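Local structure of potential RNA-dependent RNA polymerase (Human picobirnavirus, 5I62) at residues Ser112-Glu117 and Lys278-Asp283; Val104-Lys109 and Pro271-Val276; Lys264-Phe269 and His318-Gly323. The protein catalyses RNA-templated RNA synthesis from ribonucleoside triphosphates, probably in both transcription and replication of the viral genome. All coordinates share one frame; numbering follows the deposited sequence.

Contact 1: Ser112-Glu117 and Lys278-Asp283; sequences SAAKSE and KELLAD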
loop_
_atom_site.group_PDB
_atom_site.type_symbol
_atom_site.label_atom_id
_atom_site.label_comp_id
_atom_site.label_asym_id
_atom_site.label_seq_id
_atom_site.Cartn_x
_atom_site.Cartn_y
_atom_site.Cartn_z
ATOM N N SER A 112 -23.655 -7.500 -8.680
ATOM C CA SER A 112 -24.822 -7.291 -7.822
ATOM C C SER A 112 -24.540 -7.699 -6.380
ATOM O O SER A 112 -25.007 -7.045 -5.445
ATOM C CB SER A 112 -26.039 -8.071 -8.341
ATOM O OG SER A 112 -26.481 -7.546 -9.582
ATOM N N ALA A 113 -23.835 -8.815 -6.182
ATOM C CA ALA A 113 -23.497 -9.242 -4.827
ATOM C C ALA A 113 -22.658 -8.181 -4.114
ATOM O O ALA A 113 -22.900 -7.856 -2.944
ATOM C CB ALA A 113 -22.768 -10.583 -4.870
ATOM N N ALA A 114 -21.691 -7.601 -4.815
ATOM C CA ALA A 114 -20.859 -6.573 -4.194
ATOM C C ALA A 114 -21.692 -5.358 -3.800
ATOM O O ALA A 114 -21.542 -4.817 -2.696
ATOM C CB ALA A 114 -19.724 -6.182 -5.134
ATOM N N LYS A 115 -22.579 -4.914 -4.701
ATOM C CA LYS A 115 -23.447 -3.771 -4.418
ATOM C C LYS A 115 -24.343 -4.046 -3.218
ATOM O O LYS A 115 -24.648 -3.139 -2.437
ATOM C CB LYS A 115 -24.307 -3.440 -5.639
ATOM C CG LYS A 115 -23.549 -2.892 -6.854
ATOM C CD LYS A 115 -24.529 -2.551 -7.985
ATOM C CE LYS A 115 -23.788 -2.262 -9.296
ATOM N NZ LYS A 115 -24.698 -1.934 -10.455
ATOM N N SER A 116 -24.798 -5.293 -3.077
ATOM C CA SER A 116 -25.723 -5.627 -2.003
ATOM C C SER A 116 -25.094 -5.432 -0.636
ATOM O O SER A 116 -25.809 -5.168 0.334
ATOM C CB SER A 116 -26.206 -7.066 -2.157
ATOM O OG SER A 116 -26.948 -7.174 -3.350
ATOM N N GLU A 117 -23.767 -5.558 -0.530
ATOM C CA GLU A 117 -23.139 -5.370 0.774
ATOM C C GLU A 117 -23.293 -3.950 1.302
ATOM O O GLU A 117 -23.147 -3.744 2.503
ATOM C CB GLU A 117 -21.663 -5.738 0.736
ATOM C CG GLU A 117 -21.399 -7.187 0.415
ATOM C CD GLU A 117 -19.944 -7.561 0.633
ATOM O OE1 GLU A 117 -19.200 -7.678 -0.371
ATOM O OE2 GLU A 117 -19.537 -7.717 1.811
ATOM N N LYS A 278 -15.886 1.477 -12.092
ATOM C CA LYS A 278 -16.739 2.607 -12.432
ATOM C C LYS A 278 -18.196 2.303 -12.133
ATOM O O LYS A 278 -18.948 3.190 -11.715
ATOM C CB LYS A 278 -16.573 2.971 -13.903
ATOM C CG LYS A 278 -17.295 4.249 -14.290
ATOM C CD LYS A 278 -17.051 4.565 -15.768
ATOM C CE LYS A 278 -17.874 5.760 -16.207
ATOM N NZ LYS A 278 -17.649 6.040 -17.655
ATOM N N GLU A 279 -18.616 1.055 -12.361
ATOM C CA GLU A 279 -20.000 0.676 -12.096
ATOM C C GLU A 279 -20.307 0.696 -10.602
ATOM O O GLU A 279 -21.379 1.149 -10.185
ATOM C CB GLU A 279 -20.301 -0.708 -12.687
ATOM C CG GLU A 279 -21.775 -1.043 -12.589
ATOM C CD GLU A 279 -22.162 -2.351 -13.270
ATOM O OE1 GLU A 279 -21.400 -2.843 -14.129
ATOM O OE2 GLU A 279 -23.248 -2.883 -12.947
ATOM N N LEU A 280 -19.391 0.177 -9.781
ATOM C CA LEU A 280 -19.594 0.206 -8.335
ATOM C C LEU A 280 -19.644 1.637 -7.815
ATOM O O LEU A 280 -20.471 1.976 -6.958
ATOM C CB LEU A 280 -18.486 -0.571 -7.639
ATOM C CG LEU A 280 -18.413 -2.051 -8.010
ATOM C CD1 LEU A 280 -17.182 -2.680 -7.361
ATOM C CD2 LEU A 280 -19.687 -2.757 -7.567
ATOM N N LEU A 281 -18.724 2.483 -8.296
ATOM C CA LEU A 281 -18.718 3.884 -7.884
ATOM C C LEU A 281 -20.002 4.590 -8.308
ATOM O O LEU A 281 -20.555 5.399 -7.552
ATOM C CB LEU A 281 -17.501 4.599 -8.476
ATOM C CG LEU A 281 -16.192 4.162 -7.836
ATOM C CD1 LEU A 281 -15.022 4.846 -8.546
ATOM C CD2 LEU A 281 -16.229 4.533 -6.372
ATOM N N ALA A 282 -20.496 4.296 -9.513
ATOM C CA ALA A 282 -21.734 4.928 -9.958
ATOM C C ALA A 282 -22.907 4.516 -9.074
ATOM O O ALA A 282 -23.818 5.315 -8.819
ATOM C CB ALA A 282 -22.001 4.596 -11.425
ATOM N N ASP A 283 -22.898 3.273 -8.582
ATOM C CA ASP A 283 -23.919 2.839 -7.631
ATOM C C ASP A 283 -23.820 3.611 -6.320
ATOM O O ASP A 283 -24.833 4.044 -5.761
ATOM C CB ASP A 283 -23.786 1.334 -7.364
ATOM C CG ASP A 283 -24.947 0.786 -6.542
ATOM O OD1 ASP A 283 -26.055 0.668 -7.094
ATOM O OD2 ASP A 283 -24.762 0.503 -5.339
HETATM O O HOH W 1 -23.996 1.248 -11.213
HETATM O O HOH W 2 -26.276 0.337 -9.603
HETATM O O HOH W 3 -26.147 -0.721 -3.261
#
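Lys-115 reaches across to helix 278-283 and lies over three of its side chains, Glu-279, Leu-280 and Asp-283. The polar link is a salt bridge of 3.0 Å from Lys-115 NZ to Glu-279 OE2, which receives the ammonium on its anti lone pair, the side turned away from the other carboxylate oxygen. Both chains are extended beyond CG and meet at about a right angle. Asp-283 OD1 stays 4.5 Å from Lys-115 NZ, and a water joins the two; another water connects Lys-115 O with Asp-283 OD2. That oxygen is also held by Trp-118 NE1 and by a salt bridge to Arg-123.

The apolar part comes from the lysine stem. With CG anti to the carbonyl carbon (chi1 -68°), the methylenes run past Leu-280, whose CD2 sits 3.9 Å from Lys-115 CG, and on past the Asp-283 carboxylate, with Lys-115 CD 3.7 Å from Asp-283 CG. Beside them Ala-114 CB touches Leu-280 CD2 at 4.2 Å, and both residues also pack on helix 327-345.

The segment axes stay 10.6 Å apart at -35°, a gap spanned by a long amphipathic side chain whose charge is met directly by Glu-279 and, through water, probably also by Asp-283.

Contact 2: Val104-Lys109 and Pro271-Val276; sequences VPFDTK and PTCQSV
The first turns of helix 271-284 receive Phe-106, which projects from the loop leading into helix 108-116 and meets Thr-272, Cys-273 and Val-276. These three lie along one side of the helix, and they reach the ring from different sides, one over a face and two at the edge. Val-276 CG2 stands over one face, 3.5 Å from Phe-106 CD1 and displaced toward the rim, in a CH-pi contact. Thr-272 CG2 comes in at the edge, in the ring plane, 3.8 Å from Phe-106 CD1. Farther round the edge Cys-273 SG lies 4.1 Å from Phe-106 CZ, a sulfur-aromatic contact made 82° off the ring normal.

The Thr-272 methyl also reaches the backbone of the loop, with CG2 3.6 Å from Val-104 O. Its rotamer (chi1 -59°) turns CG2 to the ring and leaves OG1 to bond with Gln-103 OE1, so the residue is apolar on one side and polar on the other. His-380 binds Val-104 O through ND1 and stacks its ring with Phe-106, while Val-334, Val-337 and Leu-338 of helix 327-345 add further apolar contacts to the phenyl group.

Just beyond the aromatic residue the loop becomes helix. Asp-107 is the N-cap, and its OD1 accepts from Lys-109 N at 2.8 Å, met from above the carboxylate plane.

An aromatic anchor thus joins a capped helix start to two helices of the polymerase palm: helix 271-284, which follows motif A, and helix 327-345, the motif B helix.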
loop_
_atom_site.group_PDB
_atom_site.type_symbol
_atom_site.label_atom_id
_atom_site.label_comp_id
_atom_site.label_asym_id
_atom_site.label_seq_id
_atom_site.Cartn_x
_atom_site.Cartn_y
_atom_site.Cartn_z
ATOM N N VAL A 104 -11.866 -11.541 -19.910
ATOM C CA VAL A 104 -13.296 -11.780 -20.091
ATOM C C VAL A 104 -14.108 -10.881 -19.166
ATOM O O VAL A 104 -13.609 -10.433 -18.127
ATOM C CB VAL A 104 -13.655 -13.263 -19.874
ATOM C CG1 VAL A 104 -12.747 -14.176 -20.705
ATOM C CG2 VAL A 104 -13.580 -13.618 -18.399
ATOM N N PRO A 105 -15.359 -10.589 -19.510
ATOM C CA PRO A 105 -16.194 -9.732 -18.654
ATOM C C PRO A 105 -16.464 -10.382 -17.307
ATOM O O PRO A 105 -16.367 -11.601 -17.147
ATOM C CB PRO A 105 -17.496 -9.576 -19.458
ATOM C CG PRO A 105 -17.087 -9.814 -20.901
ATOM C CD PRO A 105 -15.971 -10.845 -20.832
ATOM N N PHE A 106 -16.817 -9.545 -16.334
ATOM C CA PHE A 106 -17.159 -10.010 -14.996
ATOM C C PHE A 106 -18.599 -10.510 -14.966
ATOM O O PHE A 106 -19.462 -10.000 -15.682
ATOM C CB PHE A 106 -17.006 -8.884 -13.973
ATOM C CG PHE A 106 -15.586 -8.615 -13.539
ATOM C CD1 PHE A 106 -14.628 -8.160 -14.444
ATOM C CD2 PHE A 106 -15.233 -8.752 -12.207
ATOM C CE1 PHE A 106 -13.323 -7.877 -14.022
ATOM C CE2 PHE A 106 -13.950 -8.468 -11.776
ATOM C CZ PHE A 106 -12.987 -8.026 -12.685
ATOM N N ASP A 107 -18.857 -11.510 -14.115
ATOM C CA ASP A 107 -20.230 -11.975 -13.905
ATOM C C ASP A 107 -21.088 -10.864 -13.312
ATOM O O ASP A 107 -20.770 -10.317 -12.254
ATOM C CB ASP A 107 -20.253 -13.194 -12.982
ATOM C CG ASP A 107 -21.598 -13.926 -13.009
ATOM O OD1 ASP A 107 -22.640 -13.290 -13.271
ATOM O OD2 ASP A 107 -21.606 -15.150 -12.796
ATOM N N THR A 108 -22.187 -10.548 -13.997
ATOM C CA THR A 108 -23.136 -9.551 -13.510
ATOM C C THR A 108 -23.657 -9.881 -12.109
ATOM O O THR A 108 -23.914 -8.974 -11.304
ATOM C CB THR A 108 -24.285 -9.446 -14.523
ATOM O OG1 THR A 108 -23.800 -8.787 -15.700
ATOM C CG2 THR A 108 -25.457 -8.680 -13.966
ATOM N N LYS A 109 -23.819 -11.176 -11.799
ATOM C CA LYS A 109 -24.310 -11.571 -10.479
ATOM C C LYS A 109 -23.309 -11.215 -9.385
ATOM O O LYS A 109 -23.700 -10.857 -8.265
ATOM C CB LYS A 109 -24.614 -13.071 -10.443
ATOM C CG LYS A 109 -25.647 -13.526 -11.478
ATOM C CD LYS A 109 -26.253 -14.901 -11.127
ATOM C CE LYS A 109 -25.193 -15.999 -11.018
ATOM N NZ LYS A 109 -25.766 -17.335 -10.589
ATOM N N PRO A 271 -8.810 -2.299 -18.637
ATOM C CA PRO A 271 -10.090 -1.601 -18.832
ATOM C C PRO A 271 -11.304 -2.422 -18.437
ATOM O O PRO A 271 -12.347 -1.839 -18.146
ATOM C CB PRO A 271 -10.098 -1.285 -20.334
ATOM C CG PRO A 271 -8.626 -1.132 -20.679
ATOM C CD PRO A 271 -7.964 -2.218 -19.855
ATOM N N THR A 272 -11.203 -3.751 -18.421
ATOM C CA THR A 272 -12.318 -4.543 -17.925
ATOM C C THR A 272 -12.487 -4.335 -16.426
ATOM O O THR A 272 -13.591 -4.047 -15.950
ATOM C CB THR A 272 -12.094 -6.019 -18.273
ATOM O OG1 THR A 272 -11.983 -6.152 -19.694
ATOM C CG2 THR A 272 -13.259 -6.865 -17.792
ATOM N N CYS A 273 -11.385 -4.432 -15.674
ATOM C CA CYS A 273 -11.422 -4.138 -14.244
ATOM C C CYS A 273 -11.879 -2.708 -13.983
ATOM O O CYS A 273 -12.670 -2.458 -13.068
ATOM C CB CYS A 273 -10.051 -4.356 -13.611
ATOM S SG CYS A 273 -9.488 -6.050 -13.658
ATOM N N GLN A 274 -11.368 -1.755 -14.768
ATOM C CA GLN A 274 -11.723 -0.354 -14.575
ATOM C C GLN A 274 -13.228 -0.142 -14.726
ATOM O O GLN A 274 -13.842 0.625 -13.974
ATOM C CB GLN A 274 -10.951 0.518 -15.570
ATOM C CG GLN A 274 -9.432 0.524 -15.387
ATOM C CD GLN A 274 -8.687 0.944 -16.676
ATOM O OE1 GLN A 274 -9.188 1.758 -17.456
ATOM N NE2 GLN A 274 -7.493 0.369 -16.897
ATOM N N SER A 275 -13.848 -0.812 -15.703
ATOM C CA SER A 275 -15.271 -0.576 -15.909
ATOM C C SER A 275 -16.093 -1.122 -14.751
ATOM O O SER A 275 -17.186 -0.620 -14.489
ATOM C CB SER A 275 -15.738 -1.180 -17.233
ATOM O OG SER A 275 -15.613 -2.583 -17.167
ATOM N N VAL A 276 -15.591 -2.149 -14.054
ATOM C CA VAL A 276 -16.286 -2.656 -12.869
ATOM C C VAL A 276 -16.182 -1.656 -11.726
ATOM O O VAL A 276 -17.168 -1.378 -11.032
ATOM C CB VAL A 276 -15.737 -4.030 -12.443
ATOM C CG1 VAL A 276 -16.406 -4.471 -11.130
ATOM C CG2 VAL A 276 -15.955 -5.064 -13.525
#

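Contact 3: Lys264-Phe269 and His318-Gly323; sequences KFDQHF and HGMGSG
Asp-266 binds the loop 318-323 twice, once through its backbone carbonyl and once through its carboxylate. Asp-266 O accepts from Met-320 N at 2.8 Å, with a bent N-H...O angle of 135°, and from Phe-269 N at 3.2 Å; the two donors approach from opposite faces of the carbonyl plane. A CA-H...O contact from Gly-319 CA adds a weaker third approach, possible because Gly-319 has no side chain on the side facing Asp-266 O and Gln-267 O; its CA lies 4.5 Å from Gln-267 CA.

Asp-266 OD2 takes the Ser-322 OG hydrogen bond at 2.7 Å on its anti side, 18° out of the carboxylate plane. The serine hydroxyl is held by Tyr-95 OH as well, so Tyr-95 probably helps to position the hydroxyl that meets Asp-266. Asp-266 OD1 lies close to Glu-331 OE2, a like-charged neighbour.

Within each loop, imidazoles satisfy carbonyls. His-318 ND1 donates to Gly-319 O at 2.7 Å, in the carbonyl plane and nearly straight at 162°, while its NE2 bonds Ile-304 O. In the other segment His-268 ND1 donates to Lys-264 O, which also accepts from His-268 N; His-268 NE2 is hydrogen-bonded to Lys-101 NZ. Apolar contact is smaller: Phe-269 CB meets Met-320 CB at 4.1 Å.

By sequence and position, 264-269 corresponds to the later part of polymerase motif A, and 318-323 to the beginning of the motif B loop. In related polymerases the corresponding aspartate and serine help recognise the ribose of the incoming nucleotide, and the Asp-266 to Ser-322 pairing is consistent with that part of the palm active site.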
loop_
_atom_site.group_PDB
_atom_site.type_symbol
_atom_site.label_atom_id
_atom_site.label_comp_id
_atom_site.label_asym_id
_atom_site.label_seq_id
_atom_site.Cartn_x
_atom_site.Cartn_y
_atom_site.Cartn_z
ATOM N N LYS A 264 1.949 -8.154 -9.847
ATOM C CA LYS A 264 1.825 -6.900 -10.585
ATOM C C LYS A 264 0.353 -6.522 -10.789
ATOM O O LYS A 264 -0.105 -6.295 -11.907
ATOM C CB LYS A 264 2.563 -7.008 -11.920
ATOM C CG LYS A 264 4.081 -7.126 -11.764
ATOM C CD LYS A 264 4.729 -7.278 -13.135
ATOM C CE LYS A 264 6.171 -6.832 -13.142
ATOM N NZ LYS A 264 6.944 -7.442 -12.039
ATOM N N PHE A 265 -0.398 -6.510 -9.688
ATOM C CA PHE A 265 -1.831 -6.260 -9.752
ATOM C C PHE A 265 -2.128 -4.912 -10.390
ATOM O O PHE A 265 -2.955 -4.818 -11.299
ATOM C CB PHE A 265 -2.430 -6.327 -8.349
ATOM C CG PHE A 265 -3.937 -6.300 -8.316
ATOM C CD1 PHE A 265 -4.687 -7.094 -9.162
ATOM C CD2 PHE A 265 -4.602 -5.476 -7.428
ATOM C CE1 PHE A 265 -6.084 -7.068 -9.114
ATOM C CE2 PHE A 265 -5.987 -5.458 -7.371
ATOM C CZ PHE A 265 -6.727 -6.249 -8.218
ATOM N N ASP A 266 -1.468 -3.850 -9.904
ATOM C CA ASP A 266 -1.682 -2.514 -10.452
ATOM C C ASP A 266 -1.507 -2.518 -11.964
ATOM O O ASP A 266 -2.322 -1.950 -12.705
ATOM C CB ASP A 266 -0.696 -1.512 -9.828
ATOM C CG ASP A 266 -0.905 -1.314 -8.329
ATOM O OD1 ASP A 266 -1.827 -1.915 -7.747
ATOM O OD2 ASP A 266 -0.127 -0.540 -7.727
ATOM N N GLN A 267 -0.422 -3.142 -12.426
ATOM C CA GLN A 267 -0.080 -3.137 -13.843
ATOM C C GLN A 267 -1.146 -3.834 -14.683
ATOM O O GLN A 267 -1.359 -3.471 -15.844
ATOM C CB GLN A 267 1.279 -3.798 -14.054
ATOM C CG GLN A 267 2.498 -3.079 -13.434
ATOM C CD GLN A 267 2.746 -3.429 -11.973
ATOM O OE1 GLN A 267 1.821 -3.749 -11.224
ATOM N NE2 GLN A 267 4.013 -3.382 -11.567
ATOM N N HIS A 268 -1.812 -4.837 -14.122
ATOM C CA HIS A 268 -2.802 -5.614 -14.854
ATOM C C HIS A 268 -4.214 -5.082 -14.678
ATOM O O HIS A 268 -5.165 -5.711 -15.167
ATOM C CB HIS A 268 -2.768 -7.082 -14.407
ATOM C CG HIS A 268 -1.559 -7.838 -14.864
ATOM N ND1 HIS A 268 -0.356 -7.787 -14.199
ATOM C CD2 HIS A 268 -1.377 -8.687 -15.904
ATOM C CE1 HIS A 268 0.523 -8.550 -14.823
ATOM N NE2 HIS A 268 -0.071 -9.108 -15.860
ATOM N N PHE A 269 -4.389 -3.967 -13.967
ATOM C CA PHE A 269 -5.733 -3.459 -13.674
ATOM C C PHE A 269 -6.257 -2.791 -14.944
ATOM O O PHE A 269 -6.194 -1.575 -15.127
ATOM C CB PHE A 269 -5.703 -2.517 -12.473
ATOM C CG PHE A 269 -7.011 -2.417 -11.748
ATOM C CD1 PHE A 269 -7.406 -3.403 -10.847
ATOM C CD2 PHE A 269 -7.850 -1.347 -11.972
ATOM C CE1 PHE A 269 -8.622 -3.312 -10.182
ATOM C CE2 PHE A 269 -9.081 -1.254 -11.318
ATOM C CZ PHE A 269 -9.459 -2.224 -10.415
ATOM N N HIS A 318 -2.936 2.758 -19.488
ATOM C CA HIS A 318 -2.066 1.881 -18.717
ATOM C C HIS A 318 -2.859 1.340 -17.531
ATOM O O HIS A 318 -4.044 1.642 -17.362
ATOM C CB HIS A 318 -0.793 2.629 -18.281
ATOM C CG HIS A 318 -1.069 3.956 -17.629
ATOM N ND1 HIS A 318 -1.603 4.074 -16.364
ATOM C CD2 HIS A 318 -0.879 5.222 -18.072
ATOM C CE1 HIS A 318 -1.726 5.352 -16.052
ATOM N NE2 HIS A 318 -1.295 6.073 -17.072
ATOM N N GLY A 319 -2.203 0.515 -16.720
ATOM C CA GLY A 319 -2.830 -0.008 -15.529
ATOM C C GLY A 319 -2.970 1.076 -14.469
ATOM O O GLY A 319 -2.756 2.264 -14.707
ATOM N N MET A 320 -3.334 0.640 -13.263
ATOM C CA MET A 320 -3.501 1.569 -12.157
ATOM C C MET A 320 -2.226 2.362 -11.922
ATOM O O MET A 320 -1.176 1.791 -11.624
ATOM C CB MET A 320 -3.886 0.827 -10.886
ATOM C CG MET A 320 -3.847 1.708 -9.663
ATOM S SD MET A 320 -5.119 2.987 -9.736
ATOM C CE MET A 320 -6.569 1.980 -9.323
ATOM N N GLY A 321 -2.323 3.687 -12.034
ATOM C CA GLY A 321 -1.191 4.524 -11.684
ATOM C C GLY A 321 -0.981 4.471 -10.185
ATOM O O GLY A 321 -1.666 5.171 -9.438
ATOM N N SER A 322 -0.063 3.612 -9.738
ATOM C CA SER A 322 0.190 3.377 -8.320
ATOM C C SER A 322 0.571 4.672 -7.617
ATOM O O SER A 322 1.732 5.087 -7.697
ATOM C CB SER A 322 1.308 2.342 -8.144
ATOM O OG SER A 322 1.244 1.331 -9.149
ATOM N N GLY A 323 -0.389 5.318 -6.939
ATOM C CA GLY A 323 -0.210 6.689 -6.470
ATOM C C GLY A 323 -1.429 7.582 -6.646
ATOM O O GLY A 323 -1.496 8.682 -6.083
#

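Overall arrangement
Helix 271-284 carries one side of contacts 1 and 2 and starts just after 264-269 of contact 3. Contacts 1 and 2, centres 12 Å apart, use successive parts of it: the loop leading into helix 108-116 is joined to it through the Phe-106 ring, and helix 108-116 itself through the Lys-115 to Glu-279 salt bridge. Contact 3 has its centre 16 Å from that of contact 2, and the two touch where Gln-274 NE2 probably bonds Phe-269 O at 2.9 Å. Contacts 1 and 3 are 21 Å apart between centres, their nearest atoms about 7 Å. Contact 3 belongs to the catalytic region: Phe-265 touches Asp-359 of the Gly-Asp-Asp sequence, motif C. Helix 327-345 borders all three contacts.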